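Long-range contacts in methyltransferase domain-containing protein (Deinococcus radiodurans, PDB 3M33), which is of unknown function but is probably a methyltransferase: residues W25-S30 with M204-E209; R44-Q49 with A71-Y76. All coordinates share one frame; numbering follows the deposited sequence.

Contact 1. Residues W25-S30 with M204-E209; sequences WARVLS and MPYREE. With SO4 (sulfate ion), chain I; SO4 (sulfate ion), chain E.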
# COMPACT_ATOMS: atom_id res chain seq x y z
N TRP A 25 -10.08 0.06 -12.16
CA TRP A 25 -11.06 -0.62 -12.99
C TRP A 25 -11.90 -1.61 -12.18
O TRP A 25 -11.49 -2.04 -11.11
CB TRP A 25 -10.34 -1.33 -14.14
CG TRP A 25 -9.37 -2.42 -13.72
CD1 TRP A 25 -9.65 -3.74 -13.59
CD2 TRP A 25 -7.97 -2.27 -13.41
NE1 TRP A 25 -8.52 -4.43 -13.21
CE2 TRP A 25 -7.48 -3.55 -13.08
CE3 TRP A 25 -7.09 -1.18 -13.37
CZ2 TRP A 25 -6.14 -3.78 -12.73
CZ3 TRP A 25 -5.77 -1.40 -13.01
CH2 TRP A 25 -5.30 -2.69 -12.69
N ALA A 26 -13.09 -1.92 -12.68
CA ALA A 26 -13.92 -2.95 -12.08
C ALA A 26 -13.28 -4.32 -12.33
O ALA A 26 -12.77 -4.57 -13.43
CB ALA A 26 -15.31 -2.91 -12.68
N ARG A 27 -13.30 -5.18 -11.32
CA ARG A 27 -12.69 -6.51 -11.42
C ARG A 27 -13.35 -7.46 -10.45
O ARG A 27 -13.77 -7.04 -9.37
CB ARG A 27 -11.20 -6.43 -11.11
CG ARG A 27 -10.91 -5.89 -9.70
CD ARG A 27 -9.90 -4.75 -9.71
NE ARG A 27 -9.59 -4.31 -8.36
CZ ARG A 27 -10.20 -3.30 -7.74
NH1 ARG A 27 -11.14 -2.59 -8.36
NH2 ARG A 27 -9.84 -2.98 -6.49
N VAL A 28 -13.46 -8.73 -10.83
CA VAL A 28 -13.93 -9.79 -9.94
C VAL A 28 -12.80 -10.81 -9.72
O VAL A 28 -12.22 -11.33 -10.68
CB VAL A 28 -15.14 -10.55 -10.55
CG1 VAL A 28 -15.54 -11.73 -9.65
CG2 VAL A 28 -16.32 -9.61 -10.77
N LEU A 29 -12.49 -11.10 -8.47
CA LEU A 29 -11.46 -12.09 -8.15
C LEU A 29 -12.02 -13.50 -8.31
O LEU A 29 -13.11 -13.79 -7.82
CB LEU A 29 -10.97 -11.90 -6.71
CG LEU A 29 -10.30 -10.55 -6.41
CD1 LEU A 29 -10.22 -10.30 -4.90
CD2 LEU A 29 -8.93 -10.50 -7.04
N SER A 30 -11.29 -14.38 -8.99
CA SER A 30 -11.67 -15.80 -9.04
C SER A 30 -11.11 -16.56 -7.85
O SER A 30 -11.50 -17.69 -7.60
CB SER A 30 -11.19 -16.46 -10.32
OG SER A 30 -12.08 -16.23 -11.39
N MSE A 204 -12.44 -10.24 -19.48
CA MSE A 204 -11.03 -10.49 -19.78
C MSE A 204 -10.22 -10.95 -18.55
O MSE A 204 -10.20 -10.25 -17.53
CB MSE A 204 -10.39 -9.23 -20.35
CG MSE A 204 -9.05 -9.48 -20.99
SE MSE A 204 -9.23 -10.48 -22.67
CE MSE A 204 -7.33 -10.82 -22.95
N PRO A 205 -9.52 -12.09 -18.67
CA PRO A 205 -8.73 -12.70 -17.59
C PRO A 205 -7.33 -12.09 -17.45
O PRO A 205 -6.66 -11.84 -18.43
CB PRO A 205 -8.59 -14.15 -18.04
CG PRO A 205 -9.05 -14.18 -19.51
CD PRO A 205 -9.32 -12.79 -19.94
N TYR A 206 -6.90 -11.86 -16.21
CA TYR A 206 -5.55 -11.37 -15.96
C TYR A 206 -5.21 -11.76 -14.51
O TYR A 206 -6.06 -12.32 -13.80
CB TYR A 206 -5.48 -9.84 -16.16
CG TYR A 206 -6.17 -9.06 -15.07
CD1 TYR A 206 -5.45 -8.50 -14.01
CD2 TYR A 206 -7.56 -8.88 -15.07
CE1 TYR A 206 -6.07 -7.79 -13.00
CE2 TYR A 206 -8.20 -8.17 -14.05
CZ TYR A 206 -7.44 -7.63 -13.01
OH TYR A 206 -8.04 -6.94 -11.99
N ARG A 207 -3.98 -11.49 -14.08
CA ARG A 207 -3.58 -11.86 -12.73
C ARG A 207 -3.47 -10.62 -11.85
O ARG A 207 -2.85 -9.65 -12.23
CB ARG A 207 -2.25 -12.60 -12.74
CG ARG A 207 -2.25 -13.82 -13.63
CD ARG A 207 -3.12 -14.92 -13.05
NE ARG A 207 -2.31 -15.86 -12.28
CZ ARG A 207 -2.22 -17.15 -12.54
NH1 ARG A 207 -1.43 -17.92 -11.79
NH2 ARG A 207 -2.91 -17.68 -13.54
N GLU A 208 -4.09 -10.64 -10.68
CA GLU A 208 -3.79 -9.63 -9.68
C GLU A 208 -2.60 -10.17 -8.90
O GLU A 208 -2.68 -11.24 -8.32
CB GLU A 208 -5.00 -9.42 -8.76
CG GLU A 208 -6.12 -8.57 -9.36
CD GLU A 208 -5.81 -7.08 -9.33
OE1 GLU A 208 -4.83 -6.69 -8.63
OE2 GLU A 208 -6.54 -6.30 -9.98
N GLU A 209 -1.50 -9.43 -8.86
CA GLU A 209 -0.31 -9.95 -8.22
C GLU A 209 0.23 -9.01 -7.14
O GLU A 209 0.12 -7.80 -7.26
CB GLU A 209 0.76 -10.28 -9.27
CG GLU A 209 0.18 -11.07 -10.43
CD GLU A 209 1.24 -11.69 -11.34
OE1 GLU A 209 2.15 -10.98 -11.78
OE2 GLU A 209 1.14 -12.90 -11.60
S SO4 I . -8.04 -6.36 -6.11
O1 SO4 I . -8.20 -5.96 -4.71
O2 SO4 I . -7.37 -5.31 -6.88
O3 SO4 I . -7.25 -7.58 -6.17
O4 SO4 I . -9.35 -6.59 -6.70
S SO4 E . -4.13 -15.32 -17.58
O1 SO4 E . -3.52 -15.72 -16.31
O2 SO4 E . -5.57 -15.12 -17.38
O3 SO4 E . -3.53 -14.08 -18.05
O4 SO4 E . -3.94 -16.37 -18.57
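Segments 25-30 and 204-209 face each other without pairing their backbones, the nearest alpha carbons being Leu29 CA and Glu208 CA, 8.2 Å apart. Strands 28-29 and 204-216 both run antiparallel to strand 160-173, which lies between them; strand 28-29 thus adds an edge to the Rossmann-like sheet of a class I methyltransferase fold. Side chains make the contact. The hydroxyl of Tyr206 is its hub: Trp25 NE1 donates to Tyr206 OH in the plane of the indole (2.8 Å, 152° at the hydrogen), and Tyr206 OH in turn donates to Glu208 OE2 on the anti side of the carboxylate (2.6 Å). His23 ND1 also bonds Glu208 OE2, while His23 stacks on the Trp25 ring; Arg210 forms a salt bridge with Glu208 OE1. The two aromatic rings meet obliquely, with Trp25 CZ2 4.0 Å from Tyr206 CE1. A phenylalanine in place of Tyr206 would probably leave Trp25 NE1 without its acceptor and Glu208 OE2 without one of its donors. Arg27 passes the same hydroxyl with its aliphatic part, Arg27 CB lying 3.3 Å from Tyr206 OH at the rim of the phenol. A bend at chi2 (-129°) then turns the chain so that Arg27 NH1 bonds back to Trp25 O at 2.8 Å. The salt bridge from Arg27 NE to Glu208 OE2 is long (4.0 Å), and a sulfate, probably from the crystallisation liquor, is bound at the same nitrogen: Arg27 NE donates to sulfate O2 (chain I) at 2.8 Å along a nearly straight line.

Contact 2. Residues R44-Q49 with A71-Y76; sequences RLLTPQ and ARWAAY
The apolar part of this contact is one meeting, between the tip of Leu46 and the benzene edge of Trp73. Leu46 CD2 lies 4.1 Å from Trp73 CZ3, close to the plane of the indole, and the two side chains cross at about a right angle. Trp73 reaches this far because its CG stands opposite the backbone N (chi1 -170°), which carries the six-membered ring over toward the loop that follows helix 36-45. Val52 and Phe66 touch both side chains, so the pair belongs to the layer between strand 51-55 and helix 61-66. At the polar end of the ring, Trp73 NE1 is bonded to Glu54 OE1.

Packing of a methyl group on main-chain atoms makes up the second group. The methyl of Ala71 packs against the main chain of the loop, with Ala71 CB 3.2 Å from Pro48 O and 3.6 Å from Gln49 C. Here the chains come close, Pro48 CA lying 4.7 Å from Ala71 CA. No hydrogen bond joins the two segments; Ala71 instead pairs through its backbone with Thr50, the residue after Gln49.

Hydrogen bonding within the loop sets its shape. Thr47 OG1 accepts from Gln49 N (3.1 Å, 150° at the hydrogen), forming an ST turn, and Thr47 N donates to Thr50 OG1. The turn leads the chain from helix 36-45 into strand 51-55, which runs parallel to strand 72-77 and is joined to it through helix 61-66: the first beta-alpha-beta crossover of a Rossmann-like fold, as in class I methyltransferases.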
# COMPACT_ATOMS: atom_id res chain seq x y z
N ARG A 44 -0.80 -9.60 13.29
CA ARG A 44 0.06 -10.32 14.24
C ARG A 44 1.12 -9.40 14.85
O ARG A 44 1.56 -9.62 15.97
CB ARG A 44 0.77 -11.51 13.56
CG ARG A 44 -0.13 -12.66 13.12
CD ARG A 44 0.71 -13.75 12.43
NE ARG A 44 1.42 -14.59 13.40
CZ ARG A 44 2.70 -14.46 13.73
NH1 ARG A 44 3.46 -13.53 13.17
NH2 ARG A 44 3.23 -15.28 14.64
N LEU A 45 1.54 -8.39 14.10
CA LEU A 45 2.60 -7.48 14.55
C LEU A 45 2.15 -6.34 15.50
O LEU A 45 2.99 -5.61 16.03
CB LEU A 45 3.29 -6.85 13.34
CG LEU A 45 4.18 -7.81 12.53
CD1 LEU A 45 4.24 -7.33 11.09
CD2 LEU A 45 5.57 -7.90 13.15
N LEU A 46 0.85 -6.17 15.69
CA LEU A 46 0.37 -5.03 16.47
C LEU A 46 0.08 -5.40 17.92
O LEU A 46 -0.65 -6.36 18.18
CB LEU A 46 -0.90 -4.44 15.83
CG LEU A 46 -0.69 -3.86 14.42
CD1 LEU A 46 -2.00 -3.48 13.79
CD2 LEU A 46 0.23 -2.67 14.51
N THR A 47 0.64 -4.65 18.86
CA THR A 47 0.32 -4.82 20.28
C THR A 47 0.05 -3.45 20.88
O THR A 47 0.40 -2.44 20.27
CB THR A 47 1.50 -5.46 21.05
OG1 THR A 47 2.50 -4.46 21.30
CG2 THR A 47 2.09 -6.61 20.25
N PRO A 48 -0.57 -3.41 22.07
CA PRO A 48 -0.87 -2.11 22.71
C PRO A 48 0.40 -1.35 23.10
O PRO A 48 0.29 -0.25 23.61
CB PRO A 48 -1.66 -2.50 23.97
CG PRO A 48 -2.10 -3.91 23.75
CD PRO A 48 -1.05 -4.54 22.89
N GLN A 49 1.58 -1.94 22.88
CA GLN A 49 2.83 -1.21 23.09
C GLN A 49 3.47 -0.74 21.77
O GLN A 49 4.45 -0.01 21.79
CB GLN A 49 3.83 -2.08 23.85
CG GLN A 49 3.43 -2.42 25.32
CD GLN A 49 2.29 -3.43 25.44
OE1 GLN A 49 2.19 -4.39 24.67
NE2 GLN A 49 1.43 -3.24 26.45
N ALA A 71 -0.19 1.24 20.18
CA ALA A 71 -0.02 2.29 21.18
C ALA A 71 -0.16 3.65 20.52
O ALA A 71 -0.74 4.57 21.09
CB ALA A 71 1.36 2.19 21.84
N ARG A 72 0.40 3.78 19.32
CA ARG A 72 0.34 5.02 18.55
C ARG A 72 0.41 4.65 17.07
O ARG A 72 1.20 3.80 16.68
CB ARG A 72 1.50 5.94 18.93
CG ARG A 72 1.51 7.27 18.17
CD ARG A 72 2.56 8.23 18.72
NE ARG A 72 2.54 9.51 17.99
CZ ARG A 72 3.47 9.88 17.11
NH1 ARG A 72 4.50 9.08 16.87
NH2 ARG A 72 3.37 11.05 16.49
N TRP A 73 -0.43 5.27 16.25
CA TRP A 73 -0.35 5.09 14.80
C TRP A 73 -0.06 6.45 14.17
O TRP A 73 -0.96 7.27 14.01
CB TRP A 73 -1.68 4.55 14.26
CG TRP A 73 -1.67 4.10 12.82
CD1 TRP A 73 -1.80 4.89 11.70
CD2 TRP A 73 -1.55 2.75 12.35
NE1 TRP A 73 -1.76 4.11 10.57
CE2 TRP A 73 -1.61 2.79 10.94
CE3 TRP A 73 -1.42 1.51 12.99
CZ2 TRP A 73 -1.51 1.65 10.16
CZ3 TRP A 73 -1.31 0.37 12.20
CH2 TRP A 73 -1.36 0.44 10.81
N ALA A 74 1.20 6.69 13.84
CA ALA A 74 1.55 7.91 13.12
C ALA A 74 1.46 7.60 11.63
O ALA A 74 1.76 6.48 11.21
CB ALA A 74 2.96 8.38 13.51
N ALA A 75 1.03 8.56 10.83
CA ALA A 75 0.78 8.30 9.41
C ALA A 75 1.04 9.56 8.59
O ALA A 75 0.80 10.68 9.08
CB ALA A 75 -0.64 7.83 9.22
N TYR A 76 1.50 9.41 7.35
CA TYR A 76 1.65 10.60 6.50
C TYR A 76 1.30 10.39 5.05
O TYR A 76 1.43 9.30 4.51
CB TYR A 76 3.07 11.17 6.58
CG TYR A 76 4.14 10.29 5.98
CD1 TYR A 76 4.44 10.34 4.63
CD2 TYR A 76 4.86 9.39 6.77
CE1 TYR A 76 5.43 9.55 4.08
CE2 TYR A 76 5.85 8.59 6.24
CZ TYR A 76 6.14 8.67 4.90
OH TYR A 76 7.11 7.87 4.37

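Overall arrangement
Both contacts reach the same mixed sheet, yet on opposite sides of the chain's centre, with about 32 Å between their centres and about 19 Å between their nearest atoms. Contact 1, mostly buried, brings together widely separated parts of the sequence at the antiparallel end, where side chains from strand 28-29 and the loop before it reach across strand 160-173 to the last strand. Contact 2 is a surface contact of shorter range within the parallel half, beside the first crossover. Their chemistry differs accordingly: a chain of hydrogen bonds and charges among aromatic, arginine and glutamate side chains in contact 1, against methyl-to-backbone packing and one leucine–tryptophan pair in contact 2.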